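Local atomic coordinates of extracellular solute-binding protein family 1 (PDB entry 5IXP), a protein that probably binds a solute outside the cell and delivers it to an ABC transporter. Residues V63-A71 / H351-I359; W171-Y182 / N194-I204. All blocks are in the same frame, centred on the assembly; numbering follows the deposited sequence.

Overall arrangement
Interaction 2 is nested within the loop that interaction 1 closes: along the chain come 63-71, then 171-182 and 194-204, and finally 351-359. Their centres lie about 17 Å apart, yet the two contacts touch. Lys352 NZ meets Asn176 OD1 at 2.6 Å, and Ile359 CG2 packs on Tyr182 CG at 3.6 Å. Helix 356-371 is the shared element, since its start receives helix 66-70 while its flank packs on helix 167-175. Interaction 2 lies among helices 144-157, 167-175, 195-209 and 356-371, probably within one lobe. Interaction 1 connects that region with the surroundings of strand 58-62, probably in the other lobe of this binding-protein fold.

Interaction 1: residues V63-A71 / H351-I359; sequences VSWIYKYLA and HKGPRDGEI
Tyr67, on short helix 66-70, plugs into the turn that opens helix 356-371, a surface contact that probably links the two lobes of the periplasmic-binding-protein fold. The helix follows strand 58-62 of the mixed sheet, whereas Arg355 is the N-cap of the helix it meets. With chi1 at 74°, CG lies between the backbone N and the carbonyl carbon, and the ring reaches across to 353-358. Asp356 CB makes a CH-pi contact over one face, 4.2 Å from the ring centroid, while Lys68 CB lies over the opposite face; Pro354 O comes to the edge. A tyrosine suits this place because it is flat enough to slip into the turn and carries a polar end to bond beyond it. Gly357 matters too: a beta carbon there would run into the Tyr67 hydroxyl. Further along the 63-71 segment, Ala71 CB touches Pro354 CB at 4.2 Å, and a water donates to both Tyr67 O and Lys352 O. Lys68 turns its amine to Glu46. Arg355 NH2 pairs with Glu358 OE2 at 3.2 Å, which helps steady a carboxylate standing nearly perpendicular to the tyrosine ring; from above that carboxylate's plane, Tyr67 OH donates to Glu358 OE1 at 2.8 Å.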
loop_
_atom_site.group_PDB
_atom_site.type_symbol
_atom_site.label_atom_id
_atom_site.label_comp_id
_atom_site.label_asym_id
_atom_site.label_seq_id
_atom_site.Cartn_x
_atom_site.Cartn_y
_atom_site.Cartn_z
ATOM N N VAL A 63 -4.018 -0.803 -6.061
ATOM C CA VAL A 63 -4.506 0.524 -5.700
ATOM C C VAL A 63 -3.604 1.619 -6.255
ATOM O O VAL A 63 -4.071 2.736 -6.522
ATOM C CB VAL A 63 -4.672 0.656 -4.172
ATOM C CG1 VAL A 63 -3.311 0.580 -3.460
ATOM C CG2 VAL A 63 -5.426 1.947 -3.843
ATOM N N SER A 64 -2.319 1.334 -6.471
ATOM C CA SER A 64 -1.468 2.421 -6.947
ATOM C C SER A 64 -1.700 2.760 -8.416
ATOM O O SER A 64 -1.238 3.816 -8.863
ATOM C CB SER A 64 0.011 2.106 -6.725
ATOM O OG SER A 64 0.426 1.036 -7.552
ATOM N N TRP A 65 -2.397 1.895 -9.169
ATOM C CA TRP A 65 -2.724 2.145 -10.573
ATOM C C TRP A 65 -4.102 2.741 -10.776
ATOM O O TRP A 65 -4.361 3.312 -11.841
ATOM C CB TRP A 65 -2.725 0.859 -11.415
ATOM C CG TRP A 65 -1.719 -0.152 -11.118
ATOM C CD1 TRP A 65 -0.492 0.043 -10.576
ATOM C CD2 TRP A 65 -1.846 -1.560 -11.349
ATOM N NE1 TRP A 65 0.156 -1.156 -10.439
ATOM C CE2 TRP A 65 -0.654 -2.158 -10.910
ATOM C CE3 TRP A 65 -2.859 -2.370 -11.875
ATOM C CZ2 TRP A 65 -0.441 -3.527 -10.983
ATOM C CZ3 TRP A 65 -2.652 -3.724 -11.949
ATOM C CH2 TRP A 65 -1.446 -4.296 -11.510
ATOM N N ILE A 66 -5.011 2.552 -9.817
ATOM C CA ILE A 66 -6.432 2.751 -10.088
ATOM C C ILE A 66 -6.756 4.211 -10.392
ATOM O O ILE A 66 -7.771 4.487 -11.050
ATOM C CB ILE A 66 -7.281 2.181 -8.935
ATOM C CG1 ILE A 66 -8.733 1.991 -9.391
ATOM C CG2 ILE A 66 -7.182 3.049 -7.688
ATOM C CD1 ILE A 66 -9.561 1.105 -8.469
ATOM N N TYR A 67 -5.893 5.150 -9.979
ATOM C CA TYR A 67 -6.099 6.557 -10.319
ATOM C C TYR A 67 -6.236 6.737 -11.826
ATOM O O TYR A 67 -7.063 7.527 -12.292
ATOM C CB TYR A 67 -4.942 7.416 -9.782
ATOM C CG TYR A 67 -3.638 7.272 -10.559
ATOM C CD1 TYR A 67 -2.691 6.324 -10.196
ATOM C CD2 TYR A 67 -3.361 8.079 -11.661
ATOM C CE1 TYR A 67 -1.509 6.175 -10.905
ATOM C CE2 TYR A 67 -2.181 7.934 -12.385
ATOM C CZ TYR A 67 -1.259 6.979 -11.999
ATOM O OH TYR A 67 -0.079 6.826 -12.703
ATOM N N LYS A 68 -5.431 6.004 -12.600
ATOM C CA LYS A 68 -5.449 6.138 -14.051
ATOM C C LYS A 68 -6.769 5.654 -14.635
ATOM O O LYS A 68 -7.219 6.163 -15.665
ATOM C CB LYS A 68 -4.267 5.370 -14.647
ATOM C CG LYS A 68 -4.192 5.382 -16.165
ATOM C CD LYS A 68 -2.774 5.113 -16.656
ATOM C CE LYS A 68 -2.756 4.801 -18.155
ATOM N NZ LYS A 68 -1.399 4.409 -18.647
ATOM N N TYR A 69 -7.424 4.697 -13.984
ATOM C CA TYR A 69 -8.646 4.147 -14.540
ATOM C C TYR A 69 -9.900 4.773 -13.956
ATOM O O TYR A 69 -10.957 4.705 -14.592
ATOM C CB TYR A 69 -8.633 2.622 -14.379
ATOM C CG TYR A 69 -7.476 2.096 -15.181
ATOM C CD1 TYR A 69 -7.560 2.013 -16.560
ATOM C CD2 TYR A 69 -6.267 1.796 -14.580
ATOM C CE1 TYR A 69 -6.482 1.585 -17.322
ATOM C CE2 TYR A 69 -5.185 1.370 -15.331
ATOM C CZ TYR A 69 -5.307 1.266 -16.700
ATOM O OH TYR A 69 -4.242 0.850 -17.441
ATOM N N LEU A 70 -9.799 5.425 -12.793
ATOM C CA LEU A 70 -10.878 6.306 -12.368
ATOM C C LEU A 70 -11.135 7.376 -13.420
ATOM O O LEU A 70 -12.286 7.745 -13.677
ATOM C CB LEU A 70 -10.545 6.942 -11.017
ATOM C CG LEU A 70 -10.531 6.012 -9.792
ATOM C CD1 LEU A 70 -9.924 6.711 -8.574
ATOM C CD2 LEU A 70 -11.926 5.507 -9.474
ATOM N N ALA A 71 -10.075 7.867 -14.062
ATOM C CA ALA A 71 -10.243 8.851 -15.125
ATOM C C ALA A 71 -10.850 8.248 -16.384
ATOM O O ALA A 71 -11.292 8.996 -17.263
ATOM C CB ALA A 71 -8.899 9.511 -15.452
ATOM N N HIS A 351 -7.334 13.092 -2.854
ATOM C CA HIS A 351 -7.734 12.752 -4.210
ATOM C C HIS A 351 -6.500 12.494 -5.067
ATOM O O HIS A 351 -5.514 13.232 -4.995
ATOM C CB HIS A 351 -8.573 13.877 -4.813
ATOM C CG HIS A 351 -8.949 13.641 -6.239
ATOM N ND1 HIS A 351 -9.709 12.563 -6.637
ATOM C CD2 HIS A 351 -8.654 14.331 -7.365
ATOM C CE1 HIS A 351 -9.871 12.602 -7.948
ATOM N NE2 HIS A 351 -9.240 13.666 -8.414
ATOM N N LYS A 352 -6.551 11.434 -5.869
ATOM C CA LYS A 352 -5.479 11.099 -6.801
ATOM C C LYS A 352 -5.946 11.424 -8.212
ATOM O O LYS A 352 -6.893 10.807 -8.707
ATOM C CB LYS A 352 -5.097 9.621 -6.709
ATOM C CG LYS A 352 -4.942 9.074 -5.305
ATOM C CD LYS A 352 -3.524 9.200 -4.824
ATOM C CE LYS A 352 -3.346 8.485 -3.491
ATOM N NZ LYS A 352 -1.926 8.438 -3.098
ATOM N N GLY A 353 -5.272 12.364 -8.864
ATOM C CA GLY A 353 -5.652 12.782 -10.194
ATOM C C GLY A 353 -5.077 11.917 -11.300
ATOM O O GLY A 353 -4.374 10.933 -11.054
ATOM N N PRO A 354 -5.347 12.298 -12.554
ATOM C CA PRO A 354 -5.090 11.383 -13.682
ATOM C C PRO A 354 -3.631 11.041 -13.895
ATOM O O PRO A 354 -3.340 10.025 -14.535
ATOM C CB PRO A 354 -5.652 12.146 -14.894
ATOM C CG PRO A 354 -6.543 13.197 -14.324
ATOM C CD PRO A 354 -5.958 13.562 -12.993
ATOM N N ARG A 355 -2.702 11.853 -13.413
ATOM C CA ARG A 355 -1.286 11.582 -13.610
ATOM C C ARG A 355 -0.548 11.508 -12.278
ATOM O O ARG A 355 0.632 11.856 -12.188
ATOM C CB ARG A 355 -0.670 12.633 -14.536
ATOM C CG ARG A 355 -1.222 12.565 -15.968
ATOM C CD ARG A 355 -0.091 12.440 -16.980
ATOM N NE ARG A 355 0.110 11.067 -17.415
ATOM C CZ ARG A 355 1.081 10.676 -18.236
ATOM N NH1 ARG A 355 1.958 11.562 -18.694
ATOM N NH2 ARG A 355 1.189 9.391 -18.585
ATOM N N ASP A 356 -1.233 11.013 -11.242
ATOM C CA ASP A 356 -0.672 11.050 -9.892
ATOM C C ASP A 356 0.634 10.265 -9.796
ATOM O O ASP A 356 1.601 10.727 -9.176
ATOM C CB ASP A 356 -1.688 10.515 -8.886
ATOM C CG ASP A 356 -1.577 11.201 -7.543
ATOM O OD1 ASP A 356 -2.120 12.314 -7.407
ATOM O OD2 ASP A 356 -0.938 10.643 -6.630
ATOM N N GLY A 357 0.685 9.080 -10.401
ATOM C CA GLY A 357 1.891 8.272 -10.307
ATOM C C GLY A 357 3.063 8.892 -11.043
ATOM O O GLY A 357 4.205 8.844 -10.567
ATOM N N GLU A 358 2.796 9.485 -12.210
ATOM C CA GLU A 358 3.851 10.128 -12.982
ATOM C C GLU A 358 4.391 11.353 -12.260
ATOM O O GLU A 358 5.600 11.606 -12.283
ATOM C CB GLU A 358 3.323 10.519 -14.363
ATOM C CG GLU A 358 3.018 9.345 -15.277
ATOM C CD GLU A 358 1.658 8.689 -15.013
ATOM O OE1 GLU A 358 0.943 9.072 -14.059
ATOM O OE2 GLU A 358 1.302 7.774 -15.775
ATOM N N ILE A 359 3.508 12.128 -11.619
ATOM C CA ILE A 359 3.952 13.281 -10.836
ATOM C C ILE A 359 4.763 12.820 -9.636
ATOM O O ILE A 359 5.842 13.352 -9.344
ATOM C CB ILE A 359 2.745 14.131 -10.393
ATOM C CG1 ILE A 359 2.023 14.735 -11.594
ATOM C CG2 ILE A 359 3.169 15.215 -9.384
ATOM C CD1 ILE A 359 0.688 15.387 -11.216
HETATM O O HOH W 1 -7.687 10.164 -11.391
#

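Interaction 2: residues W171-Y182 / N194-I204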
loop_
_atom_site.group_PDB
_atom_site.type_symbol
_atom_site.label_atom_id
_atom_site.label_comp_id
_atom_site.label_asym_id
_atom_site.label_seq_id
_atom_site.Cartn_x
_atom_site.Cartn_y
_atom_site.Cartn_z
ATOM N N TRP A 171 8.936 9.420 2.577
ATOM C CA TRP A 171 8.081 10.318 1.804
ATOM C C TRP A 171 6.771 9.651 1.423
ATOM O O TRP A 171 5.696 10.255 1.547
ATOM C CB TRP A 171 8.828 10.774 0.549
ATOM C CG TRP A 171 7.976 11.413 -0.540
ATOM C CD1 TRP A 171 7.333 10.776 -1.573
ATOM C CD2 TRP A 171 7.723 12.811 -0.714
ATOM N NE1 TRP A 171 6.686 11.698 -2.369
ATOM C CE2 TRP A 171 6.912 12.953 -1.866
ATOM C CE3 TRP A 171 8.090 13.955 -0.000
ATOM C CZ2 TRP A 171 6.465 14.199 -2.319
ATOM C CZ3 TRP A 171 7.648 15.195 -0.455
ATOM C CH2 TRP A 171 6.843 15.305 -1.602
ATOM N N GLU A 172 6.841 8.419 0.913
ATOM C CA GLU A 172 5.615 7.706 0.569
ATOM C C GLU A 172 4.688 7.623 1.772
ATOM O O GLU A 172 3.478 7.861 1.655
ATOM C CB GLU A 172 5.944 6.306 0.053
ATOM C CG GLU A 172 6.702 6.299 -1.267
ATOM C CD GLU A 172 5.817 6.751 -2.429
ATOM O OE1 GLU A 172 5.046 5.920 -2.965
ATOM O OE2 GLU A 172 5.860 7.944 -2.780
ATOM N N ALA A 173 5.247 7.314 2.942
ATOM C CA ALA A 173 4.428 7.167 4.141
ATOM C C ALA A 173 3.762 8.483 4.518
ATOM O O ALA A 173 2.561 8.516 4.811
ATOM C CB ALA A 173 5.276 6.635 5.295
HETATM N N MSE A 174 4.509 9.583 4.483
HETATM C CA MSE A 174 3.959 10.872 4.885
HETATM C C MSE A 174 3.039 11.481 3.838
HETATM O O MSE A 174 1.970 11.996 4.171
HETATM C CB MSE A 174 5.086 11.859 5.192
HETATM C CG MSE A 174 5.980 11.397 6.322
HETATM SE SE MSE A 174 7.344 12.753 6.626
HETATM C CE MSE A 174 6.140 14.203 7.176
ATOM N N ARG A 175 3.460 11.449 2.571
ATOM C CA ARG A 175 2.687 12.136 1.541
ATOM C C ARG A 175 1.283 11.571 1.430
ATOM O O ARG A 175 0.319 12.312 1.195
ATOM C CB ARG A 175 3.371 12.040 0.183
ATOM C CG ARG A 175 2.775 13.051 -0.788
ATOM C CD ARG A 175 3.082 12.709 -2.209
ATOM N NE ARG A 175 2.293 11.585 -2.703
ATOM C CZ ARG A 175 2.731 10.333 -2.760
ATOM N NH1 ARG A 175 3.949 10.035 -2.331
ATOM N NH2 ARG A 175 1.955 9.377 -3.250
ATOM N N ASN A 176 1.144 10.257 1.579
ATOM C CA ASN A 176 -0.164 9.654 1.381
ATOM C C ASN A 176 -1.140 9.972 2.500
ATOM O O ASN A 176 -2.332 9.693 2.344
ATOM C CB ASN A 176 -0.016 8.146 1.207
ATOM C CG ASN A 176 0.411 7.787 -0.188
ATOM O OD1 ASN A 176 -0.346 7.975 -1.135
ATOM N ND2 ASN A 176 1.633 7.301 -0.334
ATOM N N GLN A 177 -0.676 10.563 3.601
ATOM C CA GLN A 177 -1.564 11.001 4.669
ATOM C C GLN A 177 -2.134 12.391 4.457
ATOM O O GLN A 177 -3.121 12.740 5.114
ATOM C CB GLN A 177 -0.838 11.014 6.009
ATOM C CG GLN A 177 -0.429 9.668 6.508
ATOM C CD GLN A 177 0.267 9.780 7.843
ATOM O OE1 GLN A 177 0.999 10.737 8.087
ATOM N NE2 GLN A 177 0.026 8.825 8.720
ATOM N N LEU A 178 -1.515 13.208 3.611
ATOM C CA LEU A 178 -1.990 14.571 3.414
ATOM C C LEU A 178 -3.413 14.560 2.882
ATOM O O LEU A 178 -3.824 13.636 2.175
ATOM C CB LEU A 178 -1.083 15.321 2.438
ATOM C CG LEU A 178 0.386 15.351 2.845
ATOM C CD1 LEU A 178 1.228 15.983 1.745
ATOM C CD2 LEU A 178 0.540 16.115 4.153
ATOM N N ILE A 179 -4.169 15.604 3.239
ATOM C CA ILE A 179 -5.512 15.770 2.696
ATOM C C ILE A 179 -5.449 16.044 1.200
ATOM O O ILE A 179 -6.286 15.563 0.430
ATOM C CB ILE A 179 -6.263 16.886 3.443
ATOM C CG1 ILE A 179 -6.676 16.417 4.833
ATOM C CG2 ILE A 179 -7.495 17.321 2.665
ATOM C CD1 ILE A 179 -7.595 17.401 5.535
ATOM N N GLN A 180 -4.463 16.816 0.759
ATOM C CA GLN A 180 -4.210 16.925 -0.665
ATOM C C GLN A 180 -2.715 16.854 -0.908
ATOM O O GLN A 180 -1.906 17.291 -0.084
ATOM C CB GLN A 180 -4.789 18.212 -1.264
ATOM C CG GLN A 180 -3.982 19.437 -0.984
ATOM C CD GLN A 180 -4.695 20.678 -1.435
ATOM O OE1 GLN A 180 -5.908 20.659 -1.659
ATOM N NE2 GLN A 180 -3.955 21.772 -1.570
ATOM N N ALA A 181 -2.357 16.269 -2.040
ATOM C CA ALA A 181 -0.954 16.190 -2.408
ATOM C C ALA A 181 -0.760 16.942 -3.714
ATOM O O ALA A 181 -0.354 18.104 -3.718
ATOM C CB ALA A 181 -0.499 14.730 -2.523
ATOM N N TYR A 182 -1.091 16.307 -4.826
ATOM C CA TYR A 182 -0.836 16.917 -6.118
ATOM C C TYR A 182 -2.073 17.521 -6.762
ATOM O O TYR A 182 -1.930 18.366 -7.656
ATOM C CB TYR A 182 -0.219 15.879 -7.057
ATOM C CG TYR A 182 1.020 15.238 -6.483
ATOM C CD1 TYR A 182 2.078 16.017 -6.001
ATOM C CD2 TYR A 182 1.137 13.858 -6.406
ATOM C CE1 TYR A 182 3.219 15.427 -5.472
ATOM C CE2 TYR A 182 2.276 13.260 -5.878
ATOM C CZ TYR A 182 3.313 14.043 -5.414
ATOM O OH TYR A 182 4.444 13.443 -4.898
ATOM N N ASN A 194 1.115 23.915 -2.949
ATOM C CA ASN A 194 0.799 23.166 -1.734
ATOM C C ASN A 194 1.975 23.298 -0.772
ATOM O O ASN A 194 2.972 22.581 -0.904
ATOM C CB ASN A 194 0.519 21.710 -2.082
ATOM C CG ASN A 194 0.011 20.905 -0.900
ATOM O OD1 ASN A 194 0.061 21.352 0.253
ATOM N ND2 ASN A 194 -0.473 19.697 -1.182
ATOM N N GLU A 195 1.859 24.208 0.203
ATOM C CA GLU A 195 2.965 24.402 1.138
ATOM C C GLU A 195 3.139 23.195 2.055
ATOM O O GLU A 195 4.255 22.920 2.502
ATOM C CB GLU A 195 2.774 25.684 1.966
ATOM C CG GLU A 195 4.048 26.090 2.746
ATOM C CD GLU A 195 3.902 27.354 3.609
ATOM O OE1 GLU A 195 2.884 28.074 3.479
ATOM O OE2 GLU A 195 4.818 27.626 4.426
ATOM N N LEU A 196 2.065 22.452 2.332
ATOM C CA LEU A 196 2.212 21.267 3.172
ATOM C C LEU A 196 3.093 20.222 2.504
ATOM O O LEU A 196 3.840 19.507 3.182
ATOM C CB LEU A 196 0.848 20.672 3.503
ATOM C CG LEU A 196 0.568 20.643 4.999
ATOM C CD1 LEU A 196 -0.678 19.852 5.265
ATOM C CD2 LEU A 196 1.746 20.066 5.764
ATOM N N LEU A 197 3.024 20.128 1.179
ATOM C CA LEU A 197 3.918 19.247 0.440
ATOM C C LEU A 197 5.378 19.663 0.626
ATOM O O LEU A 197 6.249 18.823 0.888
ATOM C CB LEU A 197 3.522 19.275 -1.030
ATOM C CG LEU A 197 3.986 18.196 -1.985
ATOM C CD1 LEU A 197 3.431 16.833 -1.558
ATOM C CD2 LEU A 197 3.508 18.577 -3.388
ATOM N N LYS A 198 5.664 20.961 0.495
ATOM C CA LYS A 198 7.028 21.438 0.723
ATOM C C LYS A 198 7.444 21.234 2.177
ATOM O O LYS A 198 8.602 20.913 2.459
ATOM C CB LYS A 198 7.152 22.912 0.320
ATOM C CG LYS A 198 8.576 23.525 0.465
ATOM C CD LYS A 198 9.648 22.649 -0.204
ATOM C CE LYS A 198 10.904 23.441 -0.620
ATOM N NZ LYS A 198 11.645 24.085 0.508
ATOM N N ARG A 199 6.510 21.394 3.119
ATOM C CA ARG A 199 6.879 21.176 4.513
ATOM C C ARG A 199 7.248 19.719 4.764
ATOM O O ARG A 199 8.175 19.430 5.534
ATOM C CB ARG A 199 5.758 21.634 5.445
ATOM C CG ARG A 199 5.844 23.124 5.729
ATOM C CD ARG A 199 4.982 23.558 6.891
ATOM N NE ARG A 199 4.955 25.010 6.994
ATOM C CZ ARG A 199 4.463 25.670 8.037
ATOM N NH1 ARG A 199 3.963 24.999 9.068
ATOM N NH2 ARG A 199 4.475 26.998 8.051
ATOM N N THR A 200 6.521 18.791 4.132
ATOM C CA THR A 200 6.872 17.376 4.192
ATOM C C THR A 200 8.267 17.140 3.633
ATOM O O THR A 200 9.099 16.465 4.252
ATOM C CB THR A 200 5.838 16.563 3.412
ATOM O OG1 THR A 200 4.544 16.757 3.992
ATOM C CG2 THR A 200 6.186 15.081 3.418
ATOM N N TRP A 201 8.524 17.679 2.440
ATOM C CA TRP A 201 9.856 17.625 1.843
ATOM C C TRP A 201 10.911 18.158 2.809
ATOM O O TRP A 201 11.926 17.497 3.071
ATOM C CB TRP A 201 9.844 18.432 0.539
ATOM C CG TRP A 201 11.180 18.638 -0.141
ATOM C CD1 TRP A 201 12.111 19.607 0.141
ATOM C CD2 TRP A 201 11.701 17.897 -1.253
ATOM N NE1 TRP A 201 13.187 19.495 -0.712
ATOM C CE2 TRP A 201 12.960 18.458 -1.580
ATOM C CE3 TRP A 201 11.228 16.813 -2.005
ATOM C CZ2 TRP A 201 13.754 17.965 -2.627
ATOM C CZ3 TRP A 201 12.019 16.319 -3.040
ATOM C CH2 TRP A 201 13.269 16.894 -3.339
ATOM N N ASP A 202 10.678 19.350 3.366
ATOM C CA ASP A 202 11.680 19.959 4.238
ATOM C C ASP A 202 11.979 19.079 5.442
ATOM O O ASP A 202 13.141 18.946 5.850
ATOM C CB ASP A 202 11.225 21.342 4.702
ATOM C CG ASP A 202 11.305 22.377 3.602
ATOM O OD1 ASP A 202 12.004 22.134 2.601
ATOM O OD2 ASP A 202 10.677 23.437 3.743
ATOM N N GLN A 203 10.944 18.470 6.027
ATOM C CA GLN A 203 11.150 17.675 7.234
ATOM C C GLN A 203 11.946 16.405 6.938
ATOM O O GLN A 203 12.801 16.004 7.738
ATOM C CB GLN A 203 9.799 17.347 7.871
ATOM C CG GLN A 203 9.889 16.742 9.252
ATOM C CD GLN A 203 8.537 16.728 9.963
ATOM O OE1 GLN A 203 7.488 16.724 9.321
ATOM N NE2 GLN A 203 8.563 16.738 11.294
ATOM N N ILE A 204 11.682 15.754 5.800
ATOM C CA ILE A 204 12.458 14.570 5.448
ATOM C C ILE A 204 13.879 14.953 5.066
ATOM O O ILE A 204 14.837 14.260 5.429
ATOM C CB ILE A 204 11.769 13.789 4.319
ATOM C CG1 ILE A 204 10.394 13.353 4.786
ATOM C CG2 ILE A 204 12.603 12.568 3.911
ATOM C CD1 ILE A 204 9.590 12.703 3.689
#
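Trp171 fits as a knob into a hole formed by Leu197, Thr200, Trp201 and Ile204, joining two helices of the solute-binding fold that run roughly antiparallel. The axes of 171-175 and 195-204 approach to 10.5 Å at 147°, a spacing that suits large side chains between them. Packing is tight at this buried end. Ile204 CD1 comes within 3.4 Å of Trp171 CA, and the far rim of the indole meets Leu197, CH2 to CD1 at 3.7 Å. Leu197 can serve two aromatic partners because it branches: its CD2 touches Tyr182 CE1. Met174, modelled as selenomethionine, slides past Ile204 in the opposite direction, with SE 3.6 Å from CG1; its methyl CE goes on to Gln203 OE1 and Thr200 CG2, the unbranched chain bending at chi3.

The solvent side is looser. There Leu178 CD2 meets CD1 of the exposed Leu196 at 4.1 Å, while its other methyl, CD1, turns to Leu197 CD1.

A separate, buried polar part is made by Asn194, the N-cap of helix 195-209. Its CG stands anti to its own N (chi1 -173°), which carries the amide to the loop. ND2 donates to Ala181 O at 3.0 Å, in the carbonyl plane on a lone pair, and also to Gln180 O at 3.0 Å, from above that carbonyl's plane. Meanwhile OD1 accepts weak capping bonds from Leu196 N and Leu197 N. An asparagine suits the site because one amide both donates and accepts; replacing it with a leucine would probably leave the Gln180 and Ala181 carbonyls without this donor and the first turn of the helix uncapped.

Around the pair, Thr364 and Leu367 of helix 356-371 touch Trp171, Trp144 and Phe148 of helix 144-157 touch Met174, and Trp201 NE1 bonds to Ser377 at the start of helix 377-392.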